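Local atomic coordinates of predicted ATPase involved in replication control, Cdc46/Mcm family (Methanopyrus kandleri AV19, PDB entry 3F8T), a protein that belongs to the MCM family of replicative helicases and probably binds ATP and single-stranded DNA. Residues A[270-275]-A[308-313]; A[298-303]-A[337-342]. The protein carries 2 engineered substitutions. All blocks are in the same frame, centred on the assembly; numbering follows the deposited sequence.

Contact 1. Residues A[270-275]-A[308-313]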
ATOM      1  N   ASP A 270     -10.291  11.068  10.769  1.00 18.30           N
ATOM      2  CA  ASP A 270     -10.363  12.015  11.876  1.00 19.43           C
ATOM      3  C   ASP A 270     -10.366  11.116  13.103  1.00 18.75           C
ATOM      4  O   ASP A 270     -11.338  10.393  13.320  1.00 18.91           O
ATOM      5  CB  ASP A 270     -11.667  12.812  11.763  1.00 18.71           C
ATOM      6  CG  ASP A 270     -11.883  13.779  12.917  1.00 21.06           C
ATOM      7  OD1 ASP A 270     -11.284  13.637  13.998  1.00 19.24           O
ATOM      8  OD2 ASP A 270     -12.682  14.705  12.722  1.00 24.09           O
ATOM      9  N   LEU A 271      -9.292  11.140  13.893  1.00 18.92           N
ATOM     10  CA  LEU A 271      -9.176  10.229  15.041  1.00 19.84           C
ATOM     11  C   LEU A 271     -10.366  10.332  16.010  1.00 20.66           C
ATOM     12  O   LEU A 271     -10.788   9.329  16.618  1.00 20.58           O
ATOM     13  CB  LEU A 271      -7.840  10.404  15.786  1.00 19.99           C
ATOM     14  CG  LEU A 271      -7.474   9.235  16.722  1.00 21.00           C
ATOM     15  CD1 LEU A 271      -7.216   7.923  15.936  1.00 21.42           C
ATOM     16  CD2 LEU A 271      -6.264   9.573  17.556  1.00 20.53           C
ATOM     17  N   ARG A 272     -10.925  11.533  16.131  1.00 20.76           N
ATOM     18  CA  ARG A 272     -12.092  11.747  16.985  1.00 22.15           C
ATOM     19  C   ARG A 272     -13.324  10.948  16.532  1.00 22.09           C
ATOM     20  O   ARG A 272     -14.178  10.629  17.360  1.00 23.74           O
ATOM     21  CB  ARG A 272     -12.434  13.237  17.052  1.00 21.92           C
ATOM     22  CG  ARG A 272     -11.284  14.096  17.579  1.00 22.28           C
ATOM     23  CD  ARG A 272     -11.506  15.579  17.316  1.00 20.73           C
ATOM     24  NE  ARG A 272     -11.937  15.846  15.942  1.00 20.57           N
ATOM     25  CZ  ARG A 272     -12.248  17.060  15.482  1.00 21.64           C
ATOM     26  NH1 ARG A 272     -12.165  18.116  16.290  1.00 21.95           N
ATOM     27  NH2 ARG A 272     -12.665  17.219  14.227  1.00 20.49           N
ATOM     28  N   ARG A 273     -13.410  10.633  15.237  1.00 22.27           N
ATOM     29  CA  ARG A 273     -14.539   9.881  14.681  1.00 22.19           C
ATOM     30  C   ARG A 273     -14.202   8.401  14.441  1.00 21.91           C
ATOM     31  O   ARG A 273     -14.963   7.683  13.791  1.00 21.86           O
ATOM     32  CB  ARG A 273     -14.991  10.499  13.363  1.00 22.67           C
ATOM     33  CG  ARG A 273     -15.411  11.965  13.447  1.00 24.44           C
ATOM     34  CD  ARG A 273     -15.698  12.486  12.051  1.00 25.27           C
ATOM     35  NE  ARG A 273     -16.218  13.856  12.030  1.00 28.22           N
ATOM     36  CZ  ARG A 273     -17.506  14.185  12.179  1.00 29.32           C
ATOM     37  NH1 ARG A 273     -18.431  13.254  12.398  1.00 30.59           N
ATOM     38  NH2 ARG A 273     -17.870  15.458  12.112  1.00 29.52           N
ATOM     39  N   THR A 274     -13.080   7.947  14.986  1.00 21.97           N
ATOM     40  CA  THR A 274     -12.576   6.614  14.690  1.00 22.85           C
ATOM     41  C   THR A 274     -12.536   5.771  15.950  1.00 23.07           C
ATOM     42  O   THR A 274     -11.784   6.069  16.886  1.00 23.28           O
ATOM     43  CB  THR A 274     -11.174   6.698  14.040  1.00 22.70           C
ATOM     44  OG1 THR A 274     -11.235   7.600  12.930  1.00 23.31           O
ATOM     45  CG2 THR A 274     -10.702   5.334  13.536  1.00 23.21           C
ATOM     46  N   GLU A 275     -13.371   4.735  15.985  1.00 23.55           N
ATOM     47  CA  GLU A 275     -13.311   3.758  17.079  1.00 24.26           C
ATOM     48  C   GLU A 275     -12.041   2.948  16.904  1.00 24.20           C
ATOM     49  O   GLU A 275     -11.517   2.840  15.787  1.00 23.09           O
ATOM     50  CB  GLU A 275     -14.531   2.841  17.057  1.00 24.84           C
ATOM     51  CG  GLU A 275     -15.852   3.594  17.045  1.00 28.06           C
ATOM     52  CD  GLU A 275     -16.056   4.399  18.308  1.00 32.65           C
ATOM     53  OE1 GLU A 275     -16.049   3.804  19.401  1.00 35.40           O
ATOM     54  OE2 GLU A 275     -16.229   5.628  18.206  1.00 35.48           O
ATOM     55  N   HIS A 308      -6.590  15.411  13.706  1.00 19.55           N
ATOM     56  CA  HIS A 308      -7.096  15.713  15.052  1.00 20.56           C
ATOM     57  C   HIS A 308      -6.613  14.740  16.126  1.00 20.92           C
ATOM     58  O   HIS A 308      -7.421  14.114  16.829  1.00 21.64           O
ATOM     59  CB  HIS A 308      -8.626  15.814  15.030  1.00 20.25           C
ATOM     60  CG  HIS A 308      -9.134  16.688  13.924  1.00 21.03           C
ATOM     61  ND1 HIS A 308      -8.967  18.053  13.926  1.00 24.77           N
ATOM     62  CD2 HIS A 308      -9.752  16.385  12.759  1.00 22.39           C
ATOM     63  CE1 HIS A 308      -9.492  18.559  12.822  1.00 23.31           C
ATOM     64  NE2 HIS A 308      -9.963  17.566  12.092  1.00 23.82           N
ATOM     65  N   LEU A 309      -5.296  14.631  16.253  1.00 20.35           N
ATOM     66  CA  LEU A 309      -4.666  13.750  17.232  1.00 21.74           C
ATOM     67  C   LEU A 309      -4.823  14.223  18.691  1.00 22.58           C
ATOM     68  O   LEU A 309      -4.608  13.442  19.622  1.00 22.59           O
ATOM     69  CB  LEU A 309      -3.173  13.569  16.879  1.00 21.12           C
ATOM     70  CG  LEU A 309      -2.302  12.508  17.570  1.00 22.62           C
ATOM     71  CD1 LEU A 309      -2.819  11.091  17.298  1.00 22.62           C
ATOM     72  CD2 LEU A 309      -0.886  12.633  17.052  1.00 22.04           C
ATOM     73  N   GLU A 310      -5.184  15.495  18.900  1.00 23.28           N
ATOM     74  CA  GLU A 310      -5.290  16.032  20.266  1.00 25.12           C
ATOM     75  C   GLU A 310      -6.151  15.144  21.146  1.00 25.96           C
ATOM     76  O   GLU A 310      -7.240  14.734  20.735  1.00 26.71           O
ATOM     77  CB  GLU A 310      -5.826  17.476  20.274  1.00 25.10           C
ATOM     78  CG  GLU A 310      -7.219  17.654  19.663  1.00 25.72           C
ATOM     79  CD  GLU A 310      -7.201  18.022  18.184  1.00 26.60           C
ATOM     80  OE1 GLU A 310      -6.139  17.938  17.527  1.00 23.59           O
ATOM     81  OE2 GLU A 310      -8.272  18.420  17.673  1.00 28.03           O
ATOM     82  N   GLY A 311      -5.636  14.829  22.335  1.00 26.75           N
ATOM     83  CA  GLY A 311      -6.350  14.008  23.323  1.00 26.71           C
ATOM     84  C   GLY A 311      -6.583  12.577  22.864  1.00 26.55           C
ATOM     85  O   GLY A 311      -7.531  11.920  23.311  1.00 27.05           O
ATOM     86  N   ALA A 312      -5.734  12.096  21.957  1.00 25.77           N
ATOM     87  CA  ALA A 312      -5.824  10.724  21.464  1.00 25.66           C
ATOM     88  C   ALA A 312      -5.912   9.748  22.645  1.00 25.20           C
ATOM     89  O   ALA A 312      -5.004   9.727  23.478  1.00 25.88           O
ATOM     90  CB  ALA A 312      -4.603  10.402  20.615  1.00 24.82           C
ATOM     91  N   PRO A 313      -6.991   8.945  22.723  1.00 25.08           N
ATOM     92  CA  PRO A 313      -7.092   8.011  23.852  1.00 25.33           C
ATOM     93  C   PRO A 313      -5.975   6.979  23.846  1.00 24.68           C
ATOM     94  O   PRO A 313      -5.444   6.627  22.795  1.00 23.87           O
ATOM     95  CB  PRO A 313      -8.458   7.328  23.636  1.00 25.23           C
ATOM     96  CG  PRO A 313      -9.204   8.268  22.753  1.00 25.85           C
ATOM     97  CD  PRO A 313      -8.158   8.829  21.835  1.00 25.14           C
TER
HETATM   98  O   HOH W   1     -10.664  18.519  18.748  1.00 28.72           O

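Contact 2. Residues A[298-303]-A[337-342]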
ATOM      1  N   LEU A 298      -5.702  -0.910   6.036  1.00 17.20           N
ATOM      2  CA  LEU A 298      -6.018  -0.486   4.666  1.00 17.60           C
ATOM      3  C   LEU A 298      -4.971   0.480   4.093  1.00 17.17           C
ATOM      4  O   LEU A 298      -4.866   0.644   2.874  1.00 17.01           O
ATOM      5  CB  LEU A 298      -7.430   0.119   4.585  1.00 18.31           C
ATOM      6  CG  LEU A 298      -8.587  -0.850   4.877  1.00 19.89           C
ATOM      7  CD1 LEU A 298      -9.903  -0.074   4.900  1.00 23.91           C
ATOM      8  CD2 LEU A 298      -8.623  -1.956   3.822  1.00 20.20           C
ATOM      9  N   ALA A 299      -4.189   1.108   4.973  1.00 17.19           N
ATOM     10  CA  ALA A 299      -3.127   2.051   4.557  1.00 17.42           C
ATOM     11  C   ALA A 299      -1.770   1.350   4.400  1.00 18.43           C
ATOM     12  O   ALA A 299      -0.762   2.001   4.122  1.00 18.71           O
ATOM     13  CB  ALA A 299      -2.998   3.197   5.587  1.00 17.29           C
ATOM     14  N   ASP A 300      -1.738   0.030   4.580  1.00 17.56           N
ATOM     15  CA  ASP A 300      -0.506  -0.737   4.389  1.00 18.47           C
ATOM     16  C   ASP A 300       0.206  -0.345   3.092  1.00 18.14           C
ATOM     17  O   ASP A 300      -0.378  -0.378   2.005  1.00 18.21           O
ATOM     18  CB  ASP A 300      -0.814  -2.251   4.404  1.00 18.05           C
ATOM     19  CG  ASP A 300       0.441  -3.122   4.248  1.00 19.70           C
ATOM     20  OD1 ASP A 300       1.357  -3.008   5.071  1.00 19.88           O
ATOM     21  OD2 ASP A 300       0.486  -3.965   3.322  1.00 22.28           O
ATOM     22  N   GLY A 301       1.473   0.040   3.224  1.00 18.28           N
ATOM     23  CA  GLY A 301       2.294   0.437   2.091  1.00 17.79           C
ATOM     24  C   GLY A 301       2.120   1.885   1.645  1.00 18.37           C
ATOM     25  O   GLY A 301       2.683   2.302   0.630  1.00 18.57           O
ATOM     26  N   GLY A 302       1.324   2.645   2.379  1.00 17.66           N
ATOM     27  CA  GLY A 302       1.077   4.035   2.001  1.00 16.82           C
ATOM     28  C   GLY A 302       1.014   4.954   3.205  1.00 17.27           C
ATOM     29  O   GLY A 302       1.694   4.721   4.226  1.00 17.44           O
ATOM     30  N   ILE A 303       0.205   6.006   3.080  1.00 16.58           N
ATOM     31  CA  ILE A 303       0.124   7.028   4.121  1.00 16.16           C
ATOM     32  C   ILE A 303      -1.130   6.810   4.946  1.00 15.53           C
ATOM     33  O   ILE A 303      -2.221   6.698   4.401  1.00 15.97           O
ATOM     34  CB  ILE A 303       0.075   8.458   3.513  1.00 15.91           C
ATOM     35  CG1 ILE A 303       1.346   8.756   2.684  1.00 17.16           C
ATOM     36  CG2 ILE A 303      -0.206   9.516   4.604  1.00 15.60           C
ATOM     37  CD1 ILE A 303       2.576   9.121   3.526  1.00 18.55           C
ATOM     38  N   ASN A 337      -0.596  -6.819   8.544  1.00 21.16           N
ATOM     39  CA  ASN A 337       0.371  -5.840   8.037  1.00 21.60           C
ATOM     40  C   ASN A 337      -0.285  -4.467   8.054  1.00 20.05           C
ATOM     41  O   ASN A 337      -1.418  -4.303   7.590  1.00 20.59           O
ATOM     42  CB  ASN A 337       0.815  -6.132   6.607  1.00 21.79           C
ATOM     43  CG  ASN A 337       1.836  -7.257   6.506  1.00 25.23           C
ATOM     44  OD1 ASN A 337       1.744  -8.082   5.598  1.00 31.66           O
ATOM     45  ND2 ASN A 337       2.818  -7.278   7.397  1.00 23.62           N
ATOM     46  N   ALA A 338       0.437  -3.505   8.599  1.00 19.81           N
ATOM     47  CA  ALA A 338       0.005  -2.121   8.645  1.00 19.16           C
ATOM     48  C   ALA A 338       1.252  -1.265   8.502  1.00 18.82           C
ATOM     49  O   ALA A 338       1.623  -0.510   9.410  1.00 18.52           O
ATOM     50  CB  ALA A 338      -0.707  -1.835   9.958  1.00 19.57           C
ATOM     51  N   ARG A 339       1.899  -1.401   7.345  1.00 19.01           N
ATOM     52  CA  ARG A 339       3.197  -0.788   7.095  1.00 19.26           C
ATOM     53  C   ARG A 339       2.949   0.573   6.498  1.00 19.48           C
ATOM     54  O   ARG A 339       3.235   0.814   5.322  1.00 19.89           O
ATOM     55  CB  ARG A 339       4.048  -1.673   6.164  1.00 18.99           C
ATOM     56  CG  ARG A 339       4.408  -3.017   6.823  1.00 18.82           C
ATOM     57  CD  ARG A 339       4.816  -4.104   5.791  1.00 19.26           C
ATOM     58  NE  ARG A 339       3.730  -4.442   4.869  1.00 20.76           N
ATOM     59  CZ  ARG A 339       3.810  -5.382   3.925  1.00 25.14           C
ATOM     60  NH1 ARG A 339       4.925  -6.111   3.783  1.00 24.62           N
ATOM     61  NH2 ARG A 339       2.775  -5.613   3.126  1.00 25.66           N
ATOM     62  N   CYS A 340       2.391   1.454   7.329  1.00 19.97           N
ATOM     63  CA  CYS A 340       1.985   2.791   6.883  1.00 20.17           C
ATOM     64  C   CYS A 340       2.924   3.868   7.421  1.00 19.32           C
ATOM     65  O   CYS A 340       3.540   3.699   8.469  1.00 20.22           O
ATOM     66  CB  CYS A 340       0.538   3.067   7.315  1.00 19.68           C
ATOM     67  SG  CYS A 340       0.181   2.792   9.057  1.00 23.79           S
ATOM     68  N   ALA A 341       3.059   4.959   6.681  1.00 18.52           N
ATOM     69  CA  ALA A 341       3.793   6.124   7.164  1.00 17.43           C
ATOM     70  C   ALA A 341       2.720   7.018   7.784  1.00 16.94           C
ATOM     71  O   ALA A 341       1.760   7.385   7.109  1.00 17.01           O
ATOM     72  CB  ALA A 341       4.503   6.819   5.985  1.00 17.24           C
ATOM     73  N   VAL A 342       2.865   7.337   9.066  1.00 15.88           N
ATOM     74  CA  VAL A 342       1.828   8.072   9.777  1.00 15.98           C
ATOM     75  C   VAL A 342       2.037   9.586   9.610  1.00 15.82           C
ATOM     76  O   VAL A 342       3.062  10.138  10.036  1.00 15.43           O
ATOM     77  CB  VAL A 342       1.773   7.692  11.260  1.00 15.55           C
ATOM     78  CG1 VAL A 342       0.800   8.615  12.027  1.00 16.81           C
ATOM     79  CG2 VAL A 342       1.360   6.206  11.413  1.00 15.53           C
TER
HETATM   80  O   HOH W   2       4.341   3.135   3.910  1.00 25.24           O

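Contact 1. Residues A[270-275]-A[308-313]
Just beyond the Walker B strand 303-307 of the AAA+ core, where MCM relatives usually carry the acidic partner of the Walker B aspartate, His-308 lies flat against Arg-272 from the loop after the neighbouring strand 266-270. Guanidinium and imidazole stack with centres 3.7 Å apart and planes 17° apart, NH2 of Arg-272 sitting over the middle of the ring. Arginine suits the place, since its flat cation can cover the ring with one face while Asp-270 grips its edge. The Arg-272 chain bends at CG-CD (chi3 -47°), which brings NE to 3.0 Å from Asp-270 OD1 and NH2 to 2.9 Å from Asp-270 OD2, a side-on, two-nitrogen salt bridge that fixes the guanidinium's rotation. Asp-270 also borders the histidine, its CG 3.4 Å from His-308 CD2. Below the polar layer, Leu-271 points at 308-313 and sets CD2 3.6 Å from Ala-312 CB and 3.8 Å from Leu-309 CD1, a buried apolar patch closed by helix 314-326. On the outer side, one water accepts from Arg-272 NH1 (2.9 Å) and donates to Glu-310 OE2 (2.6 Å), joining charges that do not bond directly.

Contact 2. Residues A[298-303]-A[337-342]
Asp-300 OD1 takes two hydrogen bonds from Arg-339: NE on its syn lone pair at 2.8 Å, almost dead straight at 179°, and the backbone N on its anti lone pair, also at 2.8 Å. The other oxygen, OD2, receives Arg-339 NH2 at 2.8 Å, so the arginine grips the carboxylate side-on with the two planes only 5° apart. CG of Asp-300 stands anti to its N (chi1 -178°), which carries the carboxylate across to 337-342, and Asn-337 CG rests over a face of the guanidinium. A leucine in place of Asp-300 would probably leave the guanidinium without its counter-charge and free to turn, and strand the Arg-339 N-H without its acceptor. Asp-300 is the second residue of a type II turn, 299-302, and the third, Gly-301, has the positive phi that glycine adopts easily; its N bonds Arg-339 O at 2.8 Å. From there the chains become sheet: Ala-341 N bonds Gly-302 O at 2.8 Å, and Ile-303 pairs with Ala-341 in a parallel bridge. Ile-303 CD1 meets Ala-341 CB at 3.9 Å, small beside large. These two side chains face helix 219-229, while strand 303-307 runs between 341-346 and 266-270, whose Val-267 touches Ala-299.

Strand 303-307, the Walker B strand, runs between the two contacts: contact 2 fastens its beginning to strand 341-346, and contact 1 joins the loop beyond its end to the loop after strand 266-270. Their centres are 18 Å apart and their nearest atoms about 7 Å, so they do not touch. Their segments alternate along the chain, as expected when successive parallel strands are linked by crossovers. In AAA+ proteins the nucleotide binds at the C-terminal edge of this sheet, the side of contact 1. Contact 2 lies at the opposite edge, buried about 6 Å from the chain's centre, against about 23 Å for contact 1.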